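Local atomic coordinates of N-acetylglucosaminidase (Paenibacillus barengoltzii, PDB entry 6INX), a protein that probably hydrolyses glycosidic bonds at N-acetylglucosamine residues of glycan substrates, as a family 18 glycoside hydrolase. Residues N4-G9 and E317-M322; G105-W110 and T155-A160. All coordinates share one frame; numbering follows the deposited sequence.

Both contacts pair neighbouring parallel strands of one closed (beta/alpha)8 barrel. Contact 1 joins the first strand, 6-12, to the last, 320-324, and so seals the ring; contact 2 joins the fourth and fifth, 105-109 and 153-159. Their centres are 15 Å apart, and their nearest atoms come within about 5 Å without touching. The barrel interior relates them: Q181 of strand 179-183 meets A8 and M322 of contact 1 and T155 of contact 2, while Y10, next along from G9, hydrogen-bonds to D107. Contact 2 carries most of the DGVDLDWE form of the family 18 DxxDxDxE signature, so it probably lies in the catalytic centre, with contact 1 on the barrel wall nearby.

Contact 1 (N4-G9 and E317-M322); sequences NYVVAG and ELAGVM
V6 is gripped from two directions by the strand beside it: its N-H points to A319 O (N to O 2.9 Å), and its own carbonyl O takes the N-H of V321. The first of these bonds is nearly straight, 171° at the hydrogen. V6 thus sits opposite G320 in a parallel bridge, its backbone clasped between the residues before and after the glycine. G320 has to be small: at its backbone angles a CB would run into V6 O and into the carbonyl of A319. Instead, G320 CA approaches V6 O at 3.3 Å, a CA-H...O contact. A chi1 of 169° puts CG1 of V6 opposite the backbone N and leaves CG2 beside it, on the A319 side, where it meets A319 CB loosely at 4.5 Å. These are the first and last strands of a TIM barrel, running almost exactly parallel, 5° apart, so the pairing closes the ring between the two ends of the chain. Strand 320-324 is entered from helix 303-316, which ends in a Schellman motif at E317. A8 continues the pairing: its N donates to V321 O (N to O 3.0 Å). Its methyl lies against M322 CB (CB to CB 3.8 Å) on the face turned to the barrel interior, where Q181 touches both residues. The M322 side chain, bent at chi2, leaves the pair and touches M183. V7 and V321 occupy the other face, against L342, and V321 also packs on V313 of helix 303-316. Where the two strands begin, the Y5 ring turns its edge to two carbonyls, CD1 lying 3.8 Å from L318 O with A319 O also near the ring plane, while V313 and K314 pack against its side chain.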
ATOM      1  N   ASN A   4      27.258   6.908  21.114  1.00 44.26           N
ATOM      2  CA  ASN A   4      26.018   7.488  21.619  1.00 33.50           C
ATOM      3  C   ASN A   4      24.927   7.432  20.559  1.00 29.06           C
ATOM      4  O   ASN A   4      25.188   7.591  19.369  1.00 31.86           O
ATOM      5  CB  ASN A   4      26.235   8.934  22.060  1.00 37.32           C
ATOM      6  CG  ASN A   4      27.457   9.096  22.934  1.00 45.85           C
ATOM      7  OD1 ASN A   4      27.397   8.904  24.150  1.00 50.47           O
ATOM      8  ND2 ASN A   4      28.581   9.444  22.318  1.00 49.91           N
ATOM      9  N   TYR A   5      23.700   7.201  21.004  1.00 23.71           N
ATOM     10  CA  TYR A   5      22.556   7.118  20.113  1.00 21.15           C
ATOM     11  C   TYR A   5      21.458   8.038  20.624  1.00 19.32           C
ATOM     12  O   TYR A   5      21.396   8.366  21.811  1.00 19.31           O
ATOM     13  CB  TYR A   5      22.032   5.678  20.024  1.00 18.78           C
ATOM     14  CG  TYR A   5      23.022   4.708  19.417  1.00 18.70           C
ATOM     15  CD1 TYR A   5      23.148   4.588  18.039  1.00 19.25           C
ATOM     16  CD2 TYR A   5      23.827   3.911  20.224  1.00 23.23           C
ATOM     17  CE1 TYR A   5      24.052   3.700  17.475  1.00 22.45           C
ATOM     18  CE2 TYR A   5      24.734   3.021  19.673  1.00 23.78           C
ATOM     19  CZ  TYR A   5      24.844   2.922  18.302  1.00 23.87           C
ATOM     20  OH  TYR A   5      25.744   2.042  17.747  1.00 25.49           O
ATOM     21  N   VAL A   6      20.592   8.453  19.699  1.00 16.20           N
ATOM     22  CA  VAL A   6      19.401   9.214  20.061  1.00 17.22           C
ATOM     23  C   VAL A   6      18.417   8.286  20.759  1.00 15.40           C
ATOM     24  O   VAL A   6      18.110   7.196  20.260  1.00 15.51           O
ATOM     25  CB  VAL A   6      18.763   9.838  18.809  1.00 14.50           C
ATOM     26  CG1 VAL A   6      17.380  10.393  19.130  1.00 14.49           C
ATOM     27  CG2 VAL A   6      19.652  10.919  18.223  1.00 15.56           C
ATOM     28  N   VAL A   7      17.941   8.698  21.928  1.00 14.39           N
ATOM     29  CA  VAL A   7      16.803   8.073  22.600  1.00 14.27           C
ATOM     30  C   VAL A   7      15.792   9.194  22.810  1.00 18.64           C
ATOM     31  O   VAL A   7      15.895   9.976  23.767  1.00 15.50           O
ATOM     32  CB  VAL A   7      17.194   7.400  23.920  1.00 19.46           C
ATOM     33  CG1 VAL A   7      15.970   6.774  24.584  1.00 19.51           C
ATOM     34  CG2 VAL A   7      18.286   6.351  23.691  1.00 17.53           C
ATOM     35  N   ALA A   8      14.824   9.307  21.905  1.00 15.87           N
ATOM     36  CA  ALA A   8      13.946  10.467  21.849  1.00 17.01           C
ATOM     37  C   ALA A   8      12.520  10.050  22.174  1.00 18.60           C
ATOM     38  O   ALA A   8      11.984   9.121  21.566  1.00 17.75           O
ATOM     39  CB  ALA A   8      14.010  11.132  20.474  1.00 17.55           C
ATOM     40  N   GLY A   9      11.921  10.716  23.139  1.00 13.38           N
ATOM     41  CA  GLY A   9      10.565  10.385  23.522  1.00 11.86           C
ATOM     42  C   GLY A   9       9.591  11.510  23.242  1.00 12.45           C
ATOM     43  O   GLY A   9       9.837  12.659  23.627  1.00 12.41           O
ATOM     44  N   GLU A 317      24.072   1.386  11.711  1.00 16.93           N
ATOM     45  CA  GLU A 317      24.709   2.669  11.996  1.00 18.43           C
ATOM     46  C   GLU A 317      23.745   3.836  11.791  1.00 18.94           C
ATOM     47  O   GLU A 317      24.089   4.866  11.202  1.00 19.13           O
ATOM     48  CB  GLU A 317      26.023   2.837  11.229  1.00 21.85           C
ATOM     49  CG  GLU A 317      26.976   1.670  11.487  1.00 22.75           C
ATOM     50  CD  GLU A 317      28.394   1.926  11.013  1.00 34.42           C
ATOM     51  OE1 GLU A 317      28.622   2.909  10.276  1.00 38.95           O
ATOM     52  OE2 GLU A 317      29.286   1.135  11.389  1.00 38.95           O
ATOM     53  N   LEU A 318      22.528   3.670  12.299  1.00 16.07           N
ATOM     54  CA  LEU A 318      21.538   4.732  12.276  1.00 14.93           C
ATOM     55  C   LEU A 318      21.733   5.644  13.488  1.00 16.43           C
ATOM     56  O   LEU A 318      22.585   5.404  14.352  1.00 16.39           O
ATOM     57  CB  LEU A 318      20.134   4.136  12.235  1.00 13.29           C
ATOM     58  CG  LEU A 318      19.896   3.113  11.125  1.00 14.31           C
ATOM     59  CD1 LEU A 318      18.451   2.640  11.143  1.00 15.54           C
ATOM     60  CD2 LEU A 318      20.265   3.699   9.770  1.00 17.80           C
ATOM     61  N   ALA A 319      20.925   6.704  13.568  1.00 15.05           N
ATOM     62  CA  ALA A 319      21.100   7.694  14.628  1.00 16.10           C
ATOM     63  C   ALA A 319      20.535   7.232  15.968  1.00 14.98           C
ATOM     64  O   ALA A 319      21.087   7.572  17.021  1.00 15.70           O
ATOM     65  CB  ALA A 319      20.463   9.027  14.231  1.00 14.65           C
ATOM     66  N   GLY A 320      19.431   6.492  15.964  1.00 12.95           N
ATOM     67  CA  GLY A 320      18.799   6.110  17.216  1.00 12.40           C
ATOM     68  C   GLY A 320      17.325   5.803  17.007  1.00 11.56           C
ATOM     69  O   GLY A 320      16.905   5.446  15.910  1.00 13.05           O
ATOM     70  N   VAL A 321      16.567   5.928  18.097  1.00 11.79           N
ATOM     71  CA  VAL A 321      15.167   5.514  18.153  1.00 14.70           C
ATOM     72  C   VAL A 321      14.360   6.598  18.850  1.00 14.20           C
ATOM     73  O   VAL A 321      14.827   7.208  19.818  1.00 13.44           O
ATOM     74  CB  VAL A 321      15.000   4.175  18.903  1.00 12.88           C
ATOM     75  CG1 VAL A 321      13.517   3.750  18.938  1.00 15.62           C
ATOM     76  CG2 VAL A 321      15.872   3.090  18.281  1.00 14.18           C
ATOM     77  N   MET A 322      13.141   6.830  18.360  1.00 14.09           N
ATOM     78  CA  MET A 322      12.163   7.651  19.055  1.00 12.69           C
ATOM     79  C   MET A 322      10.914   6.827  19.337  1.00 13.82           C
ATOM     80  O   MET A 322      10.677   5.786  18.711  1.00 15.16           O
ATOM     81  CB  MET A 322      11.821   8.925  18.266  1.00 13.81           C
ATOM     82  CG  MET A 322      11.183   8.667  16.922  1.00 17.37           C
ATOM     83  SD  MET A 322       9.405   8.435  17.077  1.00 17.14           S
ATOM     84  CE  MET A 322       8.939   8.642  15.352  1.00 15.14           C
TER

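Contact 2 (G105-W110 and T155-A160)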
ATOM      1  N   GLY A 105      14.697  23.699  20.319  1.00 12.64           N
ATOM      2  CA  GLY A 105      14.423  23.707  18.897  1.00 13.19           C
ATOM      3  C   GLY A 105      13.006  23.240  18.624  1.00  9.96           C
ATOM      4  O   GLY A 105      12.179  23.135  19.534  1.00 10.63           O
ATOM      5  N   VAL A 106      12.765  22.937  17.356  1.00 10.31           N
ATOM      6  CA  VAL A 106      11.438  22.603  16.859  1.00  9.35           C
ATOM      7  C   VAL A 106      11.510  21.309  16.068  1.00 10.95           C
ATOM      8  O   VAL A 106      12.427  21.107  15.262  1.00 10.63           O
ATOM      9  CB  VAL A 106      10.872  23.742  15.983  1.00 12.17           C
ATOM     10  CG1 VAL A 106       9.577  23.320  15.279  1.00 14.21           C
ATOM     11  CG2 VAL A 106      10.645  24.979  16.828  1.00 14.48           C
ATOM     12  N   ASP A 107      10.543  20.438  16.299  1.00 10.05           N
ATOM     13  CA  ASP A 107      10.337  19.235  15.504  1.00 10.80           C
ATOM     14  C   ASP A 107       9.052  19.455  14.710  1.00 10.46           C
ATOM     15  O   ASP A 107       7.969  19.528  15.295  1.00 11.50           O
ATOM     16  CB  ASP A 107      10.201  18.020  16.424  1.00 10.63           C
ATOM     17  CG  ASP A 107       9.734  16.780  15.682  1.00 14.71           C
ATOM     18  OD1 ASP A 107      10.412  16.387  14.710  1.00 16.12           O
ATOM     19  OD2 ASP A 107       8.692  16.215  16.074  1.00 17.94           O
ATOM     20  N   LEU A 108       9.150  19.540  13.388  1.00  9.58           N
ATOM     21  CA  LEU A 108       7.969  19.782  12.567  1.00 11.94           C
ATOM     22  C   LEU A 108       7.301  18.463  12.204  1.00 10.98           C
ATOM     23  O   LEU A 108       7.939  17.578  11.624  1.00 11.34           O
ATOM     24  CB  LEU A 108       8.345  20.523  11.288  1.00 11.82           C
ATOM     25  CG  LEU A 108       7.216  21.404  10.760  1.00 15.69           C
ATOM     26  CD1 LEU A 108       7.080  22.650  11.622  1.00 17.45           C
ATOM     27  CD2 LEU A 108       7.474  21.777   9.309  1.00 16.86           C
ATOM     28  N   ASP A 109       6.006  18.349  12.524  1.00 10.46           N
ATOM     29  CA  ASP A 109       5.251  17.118  12.306  1.00 10.83           C
ATOM     30  C   ASP A 109       4.047  17.395  11.405  1.00 10.05           C
ATOM     31  O   ASP A 109       2.897  17.219  11.814  1.00 10.90           O
ATOM     32  CB  ASP A 109       4.804  16.568  13.667  1.00 12.38           C
ATOM     33  CG  ASP A 109       4.218  15.188  13.583  1.00 18.75           C
ATOM     34  OD1 ASP A 109       4.371  14.536  12.532  1.00 22.68           O
ATOM     35  OD2 ASP A 109       3.612  14.746  14.584  1.00 24.09           O
ATOM     36  N   TRP A 110       4.304  17.850  10.185  1.00  8.06           N
ATOM     37  CA  TRP A 110       3.275  18.046   9.168  1.00  8.21           C
ATOM     38  C   TRP A 110       2.967  16.693   8.531  1.00 10.39           C
ATOM     39  O   TRP A 110       3.851  16.049   7.963  1.00  9.94           O
ATOM     40  CB  TRP A 110       3.834  19.028   8.133  1.00 10.48           C
ATOM     41  CG  TRP A 110       3.003  19.309   6.896  1.00 10.45           C
ATOM     42  CD1 TRP A 110       1.765  18.818   6.579  1.00  9.81           C
ATOM     43  CD2 TRP A 110       3.376  20.169   5.818  1.00  9.49           C
ATOM     44  NE1 TRP A 110       1.352  19.317   5.361  1.00  9.97           N
ATOM     45  CE2 TRP A 110       2.324  20.150   4.873  1.00  9.43           C
ATOM     46  CE3 TRP A 110       4.495  20.964   5.562  1.00 10.23           C
ATOM     47  CZ2 TRP A 110       2.365  20.889   3.699  1.00 10.19           C
ATOM     48  CZ3 TRP A 110       4.524  21.712   4.403  1.00  8.24           C
ATOM     49  CH2 TRP A 110       3.475  21.654   3.472  1.00 10.71           C
ATOM     50  N   THR A 155      14.157  19.385  13.484  1.00  9.71           N
ATOM     51  CA  THR A 155      13.957  18.014  13.039  1.00  9.71           C
ATOM     52  C   THR A 155      12.573  17.928  12.419  1.00  9.45           C
ATOM     53  O   THR A 155      11.794  18.883  12.465  1.00 10.64           O
ATOM     54  CB  THR A 155      14.073  17.015  14.202  1.00 13.24           C
ATOM     55  OG1 THR A 155      13.017  17.251  15.135  1.00 12.69           O
ATOM     56  CG2 THR A 155      15.410  17.159  14.934  1.00 12.98           C
ATOM     57  N   ILE A 156      12.272  16.772  11.817  1.00  9.69           N
ATOM     58  CA  ILE A 156      10.926  16.477  11.348  1.00 10.67           C
ATOM     59  C   ILE A 156      10.565  15.068  11.778  1.00 10.47           C
ATOM     60  O   ILE A 156      11.426  14.233  12.056  1.00 11.27           O
ATOM     61  CB  ILE A 156      10.742  16.605   9.816  1.00 10.65           C
ATOM     62  CG1 ILE A 156      11.567  15.535   9.078  1.00 10.67           C
ATOM     63  CG2 ILE A 156      11.035  18.032   9.347  1.00 10.98           C
ATOM     64  CD1 ILE A 156      11.302  15.481   7.575  1.00 10.56           C
ATOM     65  N   ALA A 157       9.264  14.818  11.840  1.00  9.60           N
ATOM     66  CA  ALA A 157       8.740  13.462  11.847  1.00  9.95           C
ATOM     67  C   ALA A 157       8.167  13.193  10.466  1.00  9.71           C
ATOM     68  O   ALA A 157       7.348  13.978   9.964  1.00 11.07           O
ATOM     69  CB  ALA A 157       7.634  13.315  12.890  1.00 11.57           C
ATOM     70  N   ALA A 158       8.591  12.093   9.857  1.00 10.08           N
ATOM     71  CA  ALA A 158       8.254  11.777   8.480  1.00 10.10           C
ATOM     72  C   ALA A 158       7.429  10.503   8.401  1.00 10.05           C
ATOM     73  O   ALA A 158       7.634   9.569   9.180  1.00 10.39           O
ATOM     74  CB  ALA A 158       9.532  11.594   7.657  1.00 12.19           C
ATOM     75  N   GLY A 159       6.500  10.475   7.447  1.00 10.19           N
ATOM     76  CA  GLY A 159       5.801   9.244   7.135  1.00 10.03           C
ATOM     77  C   GLY A 159       6.739   8.189   6.584  1.00 10.72           C
ATOM     78  O   GLY A 159       7.749   8.494   5.952  1.00 11.00           O
ATOM     79  N   ALA A 160       6.382   6.924   6.791  1.00 11.32           N
ATOM     80  CA  ALA A 160       7.355   5.859   6.591  1.00  9.79           C
ATOM     81  C   ALA A 160       7.389   5.288   5.177  1.00 12.07           C
ATOM     82  O   ALA A 160       8.410   4.718   4.784  1.00 10.58           O
ATOM     83  CB  ALA A 160       7.073   4.705   7.555  1.00 11.84           C
TER
HETATM   84  O   HOH W   1       6.497  15.543   7.911  1.00 11.06           O
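D107 and T155 form the side-chain hydrogen bond of this pair: T155 OG1 donates to D107 OD1 at 2.8 Å, meeting it on the anti side and 25° out of the carboxylate plane. A chi1 of 65° sets OG1 between the backbone N and carbonyl carbon of T155, turned to the aspartate; the two side chains cross at about a right angle. D107 OD2 is bonded in turn by Y10 and S68, so an alanine here would probably leave the hydroxyls of T155, Y10 and S68 without the carboxylate they share. The backbones join in parallel through T155 N to V106 O, L108 N to T155 O (2.9 Å) and A157 N to L108 O. Farther on, where the strands part, a water donates to both W110 O and A157 O. The apolar pair is L108 CB with I156 CG2, 4.1 Å apart beneath helix 126-148, the crossover helix of this beta-alpha-beta unit. On the inner face the A157 methyl lies beside a carboxylate oxygen, CB to D109 OD1 3.5 Å. An oily outer face and a hydroxyl-held carboxylate inside are consistent with a signature strand fixed to present its acidic residues to the sugar-binding cleft.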